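Local coordinates for STING-associated CdnE c-di-GMP synthase (Flavobacteriaceae, PDB 6WT8), which probably synthesises the cyclic dinucleotide c-di-GMP from GTP, as the signal that a partner STING protein senses in a bacterial CBASS defence system, at residues Tyr27-Ser32 / Tyr50-Met55; Asn311-Lys316 / Ile341-Leu346; Asp320-Val325 / Glu329-Phe334. One frame throughout, in Å; residues are numbered along the deposited sequence.

Overall arrangement
Contact 2 and contact 3 form one continuous patch, their centres 14 Å apart: I312 CG2 packs 3.5 Å from F332 CZ, I312 CG1 lies 3.8 Å from I322 CD1, and I343 CG1 is 4.2 Å from F332 CE1. Along the chain, contact 3 sits inside the loop that contact 2 closes. Contact 1 comes earlier and stands apart, its centre 26 Å from that of contact 2 and 30 Å from that of contact 3, with nearest atoms about 9 Å and 16 Å away. Helix 336-360 bridges the gap, carrying 341-346 and also receiving I51. All three lie outside the mixed sheet, which probably belongs to the nucleotidyltransferase core, as in related enzymes.

Contact 1. Residues Tyr27-Ser32 / Tyr50-Met55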
loop_
_atom_site.group_PDB
_atom_site.type_symbol
_atom_site.label_atom_id
_atom_site.label_comp_id
_atom_site.label_asym_id
_atom_site.label_seq_id
_atom_site.Cartn_x
_atom_site.Cartn_y
_atom_site.Cartn_z
ATOM N N TYR A 27 -17.027 3.129 -13.977
ATOM C CA TYR A 27 -17.988 4.015 -14.636
ATOM C C TYR A 27 -17.695 4.161 -16.126
ATOM O O TYR A 27 -18.632 4.302 -16.919
ATOM C CB TYR A 27 -18.008 5.396 -13.981
ATOM C CG TYR A 27 -18.974 5.509 -12.820
ATOM C CD1 TYR A 27 -19.358 4.381 -12.098
ATOM C CD2 TYR A 27 -19.510 6.749 -12.461
ATOM C CE1 TYR A 27 -20.246 4.478 -11.050
ATOM C CE2 TYR A 27 -20.395 6.864 -11.416
ATOM C CZ TYR A 27 -20.761 5.730 -10.719
ATOM O OH TYR A 27 -21.649 5.842 -9.677
ATOM N N SER A 28 -16.418 4.089 -16.531
ATOM C CA SER A 28 -16.162 4.270 -17.950
ATOM C C SER A 28 -16.714 3.118 -18.744
ATOM O O SER A 28 -16.923 3.268 -19.951
ATOM C CB SER A 28 -14.662 4.433 -18.242
ATOM O OG SER A 28 -13.872 3.258 -17.907
ATOM N N GLU A 29 -16.999 1.974 -18.095
ATOM C CA GLU A 29 -17.661 0.881 -18.825
ATOM C C GLU A 29 -18.998 1.310 -19.419
ATOM O O GLU A 29 -19.347 0.909 -20.536
ATOM C CB GLU A 29 -17.925 -0.317 -17.906
ATOM C CG GLU A 29 -16.695 -1.102 -17.549
ATOM C CD GLU A 29 -17.061 -2.260 -16.655
ATOM O OE1 GLU A 29 -17.807 -3.148 -17.166
ATOM O OE2 GLU A 29 -16.622 -2.246 -15.486
ATOM N N THR A 30 -19.823 2.010 -18.636
ATOM C CA THR A 30 -21.159 2.331 -19.126
ATOM C C THR A 30 -21.276 3.739 -19.661
ATOM O O THR A 30 -22.256 4.034 -20.356
ATOM C CB THR A 30 -22.225 2.185 -18.039
ATOM O OG1 THR A 30 -21.824 2.888 -16.846
ATOM C CG2 THR A 30 -22.558 0.696 -17.761
ATOM N N LEU A 31 -20.343 4.621 -19.322
ATOM C CA LEU A 31 -20.490 6.010 -19.734
ATOM C C LEU A 31 -19.513 6.405 -20.813
ATOM O O LEU A 31 -19.703 7.440 -21.449
ATOM C CB LEU A 31 -20.301 6.960 -18.545
ATOM C CG LEU A 31 -21.243 6.742 -17.364
ATOM C CD1 LEU A 31 -20.763 7.544 -16.151
ATOM C CD2 LEU A 31 -22.716 7.042 -17.718
ATOM N N SER A 32 -18.484 5.622 -21.062
ATOM C CA SER A 32 -17.460 6.059 -21.984
ATOM C C SER A 32 -17.226 4.985 -23.038
ATOM O O SER A 32 -17.913 3.948 -23.080
ATOM C CB SER A 32 -16.173 6.369 -21.215
ATOM O OG SER A 32 -15.232 7.032 -22.031
ATOM N N TYR A 50 -10.471 -9.916 -19.041
ATOM C CA TYR A 50 -9.280 -10.065 -18.210
ATOM C C TYR A 50 -8.837 -8.721 -17.645
ATOM O O TYR A 50 -8.480 -8.624 -16.462
ATOM C CB TYR A 50 -8.156 -10.681 -19.034
ATOM C CG TYR A 50 -6.816 -10.728 -18.316
ATOM C CD1 TYR A 50 -6.661 -11.442 -17.133
ATOM C CD2 TYR A 50 -5.729 -10.045 -18.833
ATOM C CE1 TYR A 50 -5.384 -11.492 -16.429
ATOM C CE2 TYR A 50 -4.463 -10.095 -18.157
ATOM C CZ TYR A 50 -4.322 -10.805 -16.983
ATOM O OH TYR A 50 -3.107 -10.902 -16.285
ATOM N N ILE A 51 -8.747 -7.720 -18.510
ATOM C CA ILE A 51 -8.350 -6.379 -18.038
ATOM C C ILE A 51 -9.312 -5.873 -16.959
ATOM O O ILE A 51 -8.882 -5.379 -15.890
ATOM C CB ILE A 51 -8.295 -5.408 -19.223
ATOM C CG1 ILE A 51 -7.190 -5.815 -20.195
ATOM C CG2 ILE A 51 -8.128 -3.958 -18.728
ATOM C CD1 ILE A 51 -7.320 -5.139 -21.559
ATOM N N LYS A 52 -10.620 -6.020 -17.204
ATOM C CA LYS A 52 -11.614 -5.514 -16.239
ATOM C C LYS A 52 -11.454 -6.178 -14.888
ATOM O O LYS A 52 -11.501 -5.512 -13.835
ATOM C CB LYS A 52 -13.046 -5.771 -16.749
ATOM C CG LYS A 52 -13.449 -4.808 -17.785
ATOM C CD LYS A 52 -14.964 -4.964 -18.111
ATOM C CE LYS A 52 -15.291 -6.327 -18.683
ATOM N NZ LYS A 52 -16.747 -6.385 -19.238
ATOM N N GLU A 53 -11.347 -7.509 -14.882
ATOM C CA GLU A 53 -11.327 -8.217 -13.612
ATOM C C GLU A 53 -9.994 -8.018 -12.912
ATOM O O GLU A 53 -9.949 -7.995 -11.673
ATOM C CB GLU A 53 -11.675 -9.686 -13.872
ATOM C CG GLU A 53 -13.152 -9.704 -14.376
ATOM C CD GLU A 53 -13.799 -11.069 -14.436
ATOM O OE1 GLU A 53 -13.126 -12.059 -14.083
ATOM O OE2 GLU A 53 -14.999 -11.137 -14.871
ATOM N N SER A 54 -8.929 -7.793 -13.691
ATOM C CA SER A 54 -7.637 -7.459 -13.101
ATOM C C SER A 54 -7.643 -6.059 -12.482
ATOM O O SER A 54 -6.953 -5.823 -11.485
ATOM C CB SER A 54 -6.538 -7.521 -14.150
ATOM O OG SER A 54 -6.274 -8.859 -14.534
HETATM N N MSE A 55 -8.387 -5.128 -13.052
HETATM C CA MSE A 55 -8.496 -3.769 -12.546
HETATM C C MSE A 55 -9.391 -3.715 -11.316
HETATM O O MSE A 55 -9.135 -2.911 -10.425
HETATM C CB MSE A 55 -9.037 -2.814 -13.622
HETATM C CG MSE A 55 -7.952 -2.491 -14.616
HETATM SE SE MSE A 55 -8.688 -1.174 -15.877
HETATM C CE MSE A 55 -7.112 -0.966 -16.783
HETATM O O HOH W 1 -18.758 -5.599 -16.695
HETATM O O HOH W 2 -17.656 -3.698 -19.642
#
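E29 and K52 are the nearest CA pair between 27-32 and 50-55, 9.2 Å apart, so the backbones stay separate and these two long side chains span the gap. Both CB atoms point across it. E29 runs out extended beyond CG (chi2 -180°), while K52 bends at chi3 (-63°), which leaves its CD rather than its ammonium as the atom nearest the carboxylate: E29 OE1 is 3.5 Å from K52 CD. The charged pair itself is a long salt bridge, 4.0 Å from E29 OE1 to K52 NZ. Two waters fill in, each donating to OE1 and accepting from NZ; one sits 2.7 Å from E29 OE1 but binds the lysine weakly, and the other is 2.9 Å from K52 NZ. Neither charge depends on this pair alone. E29 OE2 takes a hydrogen bond from M26 N and a salt bridge from K56, and K52 NZ donates to E43 O, so the carboxylate, with two lysines near it, is likely to remain ionised. Y298, from a loop, touches both side chains. This is a long salt bridge, reinforced by two bridging waters, between two helices at the surface of the protein's helical part.

Contact 2. Residues Asn311-Lys316 / Ile341-Leu346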
loop_
_atom_site.group_PDB
_atom_site.type_symbol
_atom_site.label_atom_id
_atom_site.label_comp_id
_atom_site.label_asym_id
_atom_site.label_seq_id
_atom_site.Cartn_x
_atom_site.Cartn_y
_atom_site.Cartn_z
ATOM N N ASN A 311 8.860 4.777 -21.080
ATOM C CA ASN A 311 9.620 5.977 -20.722
ATOM C C ASN A 311 10.582 5.691 -19.589
ATOM O O ASN A 311 11.718 6.189 -19.586
ATOM C CB ASN A 311 8.673 7.099 -20.273
ATOM C CG ASN A 311 7.834 7.678 -21.430
ATOM O OD1 ASN A 311 8.131 7.458 -22.603
ATOM N ND2 ASN A 311 6.788 8.422 -21.084
ATOM N N ILE A 312 10.159 4.870 -18.628
ATOM C CA ILE A 312 11.090 4.490 -17.555
ATOM C C ILE A 312 12.297 3.741 -18.098
ATOM O O ILE A 312 13.429 3.957 -17.627
ATOM C CB ILE A 312 10.353 3.672 -16.483
ATOM C CG1 ILE A 312 9.437 4.638 -15.735
ATOM C CG2 ILE A 312 11.350 2.881 -15.536
ATOM C CD1 ILE A 312 8.461 3.863 -14.842
ATOM N N ILE A 313 12.074 2.792 -19.022
ATOM C CA ILE A 313 13.173 2.010 -19.595
ATOM C C ILE A 313 14.101 2.906 -20.402
ATOM O O ILE A 313 15.336 2.738 -20.354
ATOM C CB ILE A 313 12.593 0.863 -20.444
ATOM C CG1 ILE A 313 11.876 -0.155 -19.557
ATOM C CG2 ILE A 313 13.671 0.178 -21.308
ATOM C CD1 ILE A 313 10.845 -0.960 -20.402
ATOM N N SER A 314 13.545 3.879 -21.121
ATOM C CA SER A 314 14.347 4.602 -22.117
ATOM C C SER A 314 14.980 5.878 -21.593
ATOM O O SER A 314 15.970 6.334 -22.177
ATOM C CB SER A 314 13.497 4.922 -23.362
ATOM O OG SER A 314 12.532 5.879 -23.046
ATOM N N ASN A 315 14.460 6.473 -20.535
ATOM C CA ASN A 315 14.863 7.823 -20.138
ATOM C C ASN A 315 15.457 7.778 -18.734
ATOM O O ASN A 315 14.723 7.711 -17.741
ATOM C CB ASN A 315 13.657 8.740 -20.213
ATOM C CG ASN A 315 14.001 10.169 -19.991
ATOM O OD1 ASN A 315 14.967 10.516 -19.292
ATOM N ND2 ASN A 315 13.170 11.049 -20.553
ATOM N N LYS A 316 16.805 7.856 -18.653
ATOM C CA LYS A 316 17.493 7.692 -17.370
ATOM C C LYS A 316 17.149 8.821 -16.407
ATOM O O LYS A 316 16.833 8.554 -15.252
ATOM C CB LYS A 316 19.034 7.626 -17.581
ATOM C CG LYS A 316 19.795 7.419 -16.254
ATOM C CD LYS A 316 21.295 7.441 -16.558
ATOM C CE LYS A 316 22.187 7.023 -15.396
ATOM N NZ LYS A 316 21.581 7.162 -14.073
ATOM N N ILE A 341 14.788 -5.140 -15.606
ATOM C CA ILE A 341 14.426 -6.409 -16.248
ATOM C C ILE A 341 12.939 -6.671 -16.022
ATOM O O ILE A 341 12.206 -7.055 -16.936
ATOM C CB ILE A 341 15.276 -7.567 -15.719
ATOM C CG1 ILE A 341 16.732 -7.339 -16.171
ATOM C CG2 ILE A 341 14.696 -8.931 -16.222
ATOM C CD1 ILE A 341 16.854 -6.791 -17.688
ATOM N N GLU A 342 12.483 -6.524 -14.772
ATOM C CA GLU A 342 11.074 -6.801 -14.493
ATOM C C GLU A 342 10.178 -5.788 -15.210
ATOM O O GLU A 342 9.122 -6.152 -15.731
ATOM C CB GLU A 342 10.861 -6.799 -12.975
ATOM C CG GLU A 342 11.694 -7.936 -12.357
ATOM C CD GLU A 342 11.373 -8.232 -10.906
ATOM O OE1 GLU A 342 10.403 -7.678 -10.342
ATOM O OE2 GLU A 342 12.143 -9.034 -10.307
ATOM N N ILE A 343 10.568 -4.513 -15.231
ATOM C CA ILE A 343 9.775 -3.514 -15.968
ATOM C C ILE A 343 9.705 -3.905 -17.440
ATOM O O ILE A 343 8.654 -3.775 -18.077
ATOM C CB ILE A 343 10.377 -2.102 -15.799
ATOM C CG1 ILE A 343 10.432 -1.724 -14.311
ATOM C CG2 ILE A 343 9.605 -1.035 -16.625
ATOM C CD1 ILE A 343 9.070 -1.688 -13.654
ATOM N N GLU A 344 10.843 -4.346 -18.030
ATOM C CA GLU A 344 10.819 -4.769 -19.440
ATOM C C GLU A 344 9.856 -5.952 -19.666
ATOM O O GLU A 344 9.109 -5.967 -20.655
ATOM C CB GLU A 344 12.226 -5.145 -19.922
ATOM C CG GLU A 344 13.151 -3.956 -20.020
ATOM C CD GLU A 344 14.625 -4.316 -20.236
ATOM O OE1 GLU A 344 14.930 -5.460 -20.659
ATOM O OE2 GLU A 344 15.476 -3.447 -19.955
ATOM N N PHE A 345 9.862 -6.973 -18.799
ATOM C CA PHE A 345 8.898 -8.064 -18.973
ATOM C C PHE A 345 7.477 -7.568 -18.809
ATOM O O PHE A 345 6.565 -8.013 -19.541
ATOM C CB PHE A 345 9.218 -9.196 -17.973
ATOM C CG PHE A 345 10.374 -10.064 -18.397
ATOM C CD1 PHE A 345 10.385 -10.640 -19.662
ATOM C CD2 PHE A 345 11.429 -10.306 -17.527
ATOM C CE1 PHE A 345 11.442 -11.499 -20.013
ATOM C CE2 PHE A 345 12.474 -11.167 -17.898
ATOM C CZ PHE A 345 12.487 -11.716 -19.143
ATOM N N LEU A 346 7.241 -6.655 -17.868
ATOM C CA LEU A 346 5.876 -6.112 -17.735
ATOM C C LEU A 346 5.474 -5.346 -18.986
ATOM O O LEU A 346 4.331 -5.463 -19.444
ATOM C CB LEU A 346 5.790 -5.161 -16.536
ATOM C CG LEU A 346 5.876 -5.808 -15.177
ATOM C CD1 LEU A 346 5.816 -4.682 -14.133
ATOM C CD2 LEU A 346 4.723 -6.786 -14.922
#
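I313 and I343 make the apolar centre of this contact, where the last turn of helix 300-314 lies against helix 336-360. Their side chains run antiparallel, one alongside the other, with I313 CG1 3.8 Å from I343 CG2. With its CG1 branch beside the backbone N (chi1 -58°), I343 sends CG2 out to meet the neighbouring helix. I312 adds a looser methyl contact, its CG2 4.4 Å from I343 CG2. The second kind of contact is aliphatic on a charged residue: I313 CD1 lies across the methylene chain of E344, 3.8 Å from its CG, and the extended glutamate carries its carboxylate on past the isoleucine. The same I313 CD1 comes within 3.9 Å of E344 CA, so the methyl rests on the helix backbone as well as on the side chain.

The closest backbones, I313 and E344, are 7.2 Å apart between CA atoms, so this is close helix-helix packing in the helical part of the enzyme. I284 of helix 278-287 backs both I312 and I343, making it a three-helix junction; L309 also touches I343.

Between the two segments the contact is apolar, without hydrogen bonds. N315, first to leave helix 300-314, is also the N-cap of helix 316-320: its OD1 accepts from Y318 N.

Contact 3. Residues Asp320-Val325 / Glu329-Phe334; sequences DNIKSV and EYIFEF
S324 and E329 hold each other by two hydrogen bonds. S324 N donates to E329 O at 2.9 Å, bent only slightly (161° at the hydrogen), and E329 N returns 3.1 Å to S324 OG. The serine hydroxyl sits between its backbone N and carbonyl carbon (chi1 54°), which lets it meet that N-H; it is also bonded to D326 OD1. Further along, I331 N donates to I322 O, 3.0 Å away. A water donates to the same I322 O and accepts from F332 N, and another joins D320 OD1 to F332 O, while D320 OD2 forms a salt bridge with K316 NZ.

The two backbone bonds flank K323 and Y330, whose CA atoms are 4.3 Å apart: an isolated antiparallel beta bridge, the pair itself non-hydrogen-bonded. A type I turn, Y330 to E333, starts at the bridge residue itself and turns the second segment away.

K323 and Y330 point the same way, side by side. K323 CG is 3.7 Å from Y330 CE1, and K323 CE is 3.6 Å from Y330 OH. N321 O meets the ring at its edge, in plane, and a water links the phenol to N321 OD1, whose ND2 is hydrogen-bonded to S317 O. With Y330 cut back to an alanine, the K323 chain would probably lose its flanking ring and N321 OD1 its water link to a phenol.

Next to the bridge, I322 CG2 packs 3.8 Å from I331 CD1, while I331 CG2 lies against the S324 backbone. I322 CD1 approaches F332 CE2 at 4.2 Å, and I284 of helix 278-287 touches I331.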
loop_
_atom_site.group_PDB
_atom_site.type_symbol
_atom_site.label_atom_id
_atom_site.label_comp_id
_atom_site.label_asym_id
_atom_site.label_seq_id
_atom_site.Cartn_x
_atom_site.Cartn_y
_atom_site.Cartn_z
ATOM N N ASP A 320 15.348 8.169 -12.828
ATOM C CA ASP A 320 16.150 8.396 -11.640
ATOM C C ASP A 320 15.480 9.333 -10.652
ATOM O O ASP A 320 15.908 9.392 -9.485
ATOM C CB ASP A 320 17.505 8.967 -12.044
ATOM C CG ASP A 320 18.450 7.905 -12.523
ATOM O OD1 ASP A 320 18.133 6.697 -12.395
ATOM O OD2 ASP A 320 19.509 8.285 -13.068
ATOM N N ASN A 321 14.445 10.062 -11.057
ATOM C CA ASN A 321 13.831 11.030 -10.163
ATOM C C ASN A 321 12.437 10.623 -9.690
ATOM O O ASN A 321 11.760 11.410 -9.028
ATOM C CB ASN A 321 13.821 12.397 -10.866
ATOM C CG ASN A 321 15.208 13.037 -10.839
ATOM O OD1 ASN A 321 15.624 13.576 -9.811
ATOM N ND2 ASN A 321 15.964 12.881 -11.922
ATOM N N ILE A 322 11.995 9.396 -9.992
ATOM C CA ILE A 322 10.718 8.920 -9.498
ATOM C C ILE A 322 10.879 8.533 -8.027
ATOM O O ILE A 322 11.729 7.702 -7.675
ATOM C CB ILE A 322 10.212 7.725 -10.320
ATOM C CG1 ILE A 322 10.099 8.091 -11.827
ATOM C CG2 ILE A 322 8.838 7.276 -9.780
ATOM C CD1 ILE A 322 9.672 6.908 -12.664
ATOM N N LYS A 323 10.060 9.130 -7.172
ATOM C CA LYS A 323 10.080 8.836 -5.736
ATOM C C LYS A 323 9.016 7.811 -5.377
ATOM O O LYS A 323 8.055 7.571 -6.093
ATOM C CB LYS A 323 9.805 10.113 -4.926
ATOM C CG LYS A 323 10.904 11.168 -5.127
ATOM C CD LYS A 323 10.680 12.351 -4.209
ATOM C CE LYS A 323 11.805 13.358 -4.425
ATOM N NZ LYS A 323 11.591 14.541 -3.509
ATOM N N SER A 324 9.221 7.193 -4.214
ATOM C CA SER A 324 8.176 6.385 -3.596
ATOM C C SER A 324 6.992 7.260 -3.221
ATOM O O SER A 324 7.129 8.486 -3.109
ATOM C CB SER A 324 8.753 5.699 -2.362
ATOM O OG SER A 324 9.346 6.655 -1.488
ATOM N N VAL A 325 5.831 6.623 -2.981
ATOM C CA VAL A 325 4.640 7.424 -2.651
ATOM C C VAL A 325 4.897 8.239 -1.403
ATOM O O VAL A 325 4.463 9.396 -1.315
ATOM C CB VAL A 325 3.405 6.530 -2.488
ATOM C CG1 VAL A 325 2.164 7.347 -1.936
ATOM C CG2 VAL A 325 3.107 5.861 -3.810
ATOM N N GLU A 329 12.224 7.680 -0.762
ATOM C CA GLU A 329 13.239 7.004 -1.550
ATOM C C GLU A 329 13.044 7.326 -3.021
ATOM O O GLU A 329 11.949 7.714 -3.453
ATOM C CB GLU A 329 13.145 5.478 -1.408
ATOM C CG GLU A 329 12.963 5.015 0.040
ATOM C CD GLU A 329 12.673 3.518 0.187
ATOM O OE1 GLU A 329 12.875 2.740 -0.792
ATOM O OE2 GLU A 329 12.244 3.138 1.308
ATOM N N TYR A 330 14.120 7.157 -3.798
ATOM C CA TYR A 330 14.008 7.105 -5.250
ATOM C C TYR A 330 13.915 5.640 -5.616
ATOM O O TYR A 330 14.838 4.882 -5.308
ATOM C CB TYR A 330 15.230 7.762 -5.897
ATOM C CG TYR A 330 15.239 9.273 -5.733
ATOM C CD1 TYR A 330 14.389 10.038 -6.494
ATOM C CD2 TYR A 330 16.115 9.889 -4.842
ATOM C CE1 TYR A 330 14.388 11.423 -6.387
ATOM C CE2 TYR A 330 16.122 11.284 -4.708
ATOM C CZ TYR A 330 15.250 12.023 -5.496
ATOM O OH TYR A 330 15.263 13.403 -5.394
ATOM N N ILE A 331 12.841 5.253 -6.300
ATOM C CA ILE A 331 12.569 3.808 -6.442
ATOM C C ILE A 331 13.487 3.117 -7.433
ATOM O O ILE A 331 13.526 1.876 -7.436
ATOM C CB ILE A 331 11.105 3.518 -6.832
ATOM C CG1 ILE A 331 10.703 4.238 -8.103
ATOM C CG2 ILE A 331 10.185 3.906 -5.696
ATOM C CD1 ILE A 331 9.468 3.640 -8.723
ATOM N N PHE A 332 14.259 3.846 -8.234
ATOM C CA PHE A 332 15.269 3.199 -9.094
ATOM C C PHE A 332 16.703 3.510 -8.656
ATOM O O PHE A 332 17.635 3.236 -9.408
ATOM C CB PHE A 332 15.055 3.589 -10.551
ATOM C CG PHE A 332 13.794 3.007 -11.140
ATOM C CD1 PHE A 332 13.774 1.671 -11.556
ATOM C CD2 PHE A 332 12.618 3.746 -11.207
ATOM C CE1 PHE A 332 12.608 1.118 -12.108
ATOM C CE2 PHE A 332 11.432 3.178 -11.723
ATOM C CZ PHE A 332 11.420 1.857 -12.150
ATOM N N GLU A 333 16.905 4.059 -7.452
ATOM C CA GLU A 333 18.259 4.376 -7.015
ATOM C C GLU A 333 19.093 3.116 -6.854
ATOM O O GLU A 333 20.255 3.062 -7.306
ATOM C CB GLU A 333 18.239 5.161 -5.709
ATOM C CG GLU A 333 19.678 5.552 -5.341
ATOM C CD GLU A 333 19.761 6.520 -4.198
ATOM O OE1 GLU A 333 18.712 7.009 -3.727
ATOM O OE2 GLU A 333 20.901 6.789 -3.744
ATOM N N PHE A 334 18.506 2.084 -6.262
ATOM C CA PHE A 334 19.232 0.839 -6.005
ATOM C C PHE A 334 18.637 -0.309 -6.793
ATOM O O PHE A 334 17.433 -0.358 -7.034
ATOM C CB PHE A 334 19.199 0.502 -4.517
ATOM C CG PHE A 334 19.822 1.575 -3.668
ATOM C CD1 PHE A 334 21.190 1.843 -3.751
ATOM C CD2 PHE A 334 19.030 2.353 -2.847
ATOM C CE1 PHE A 334 21.784 2.865 -2.971
ATOM C CE2 PHE A 334 19.595 3.373 -2.090
ATOM C CZ PHE A 334 20.963 3.621 -2.140
HETATM O O HOH W 3 19.429 4.848 -10.660
HETATM O O HOH W 4 14.101 14.724 -7.506
HETATM O O HOH W 5 13.909 6.625 -8.951
#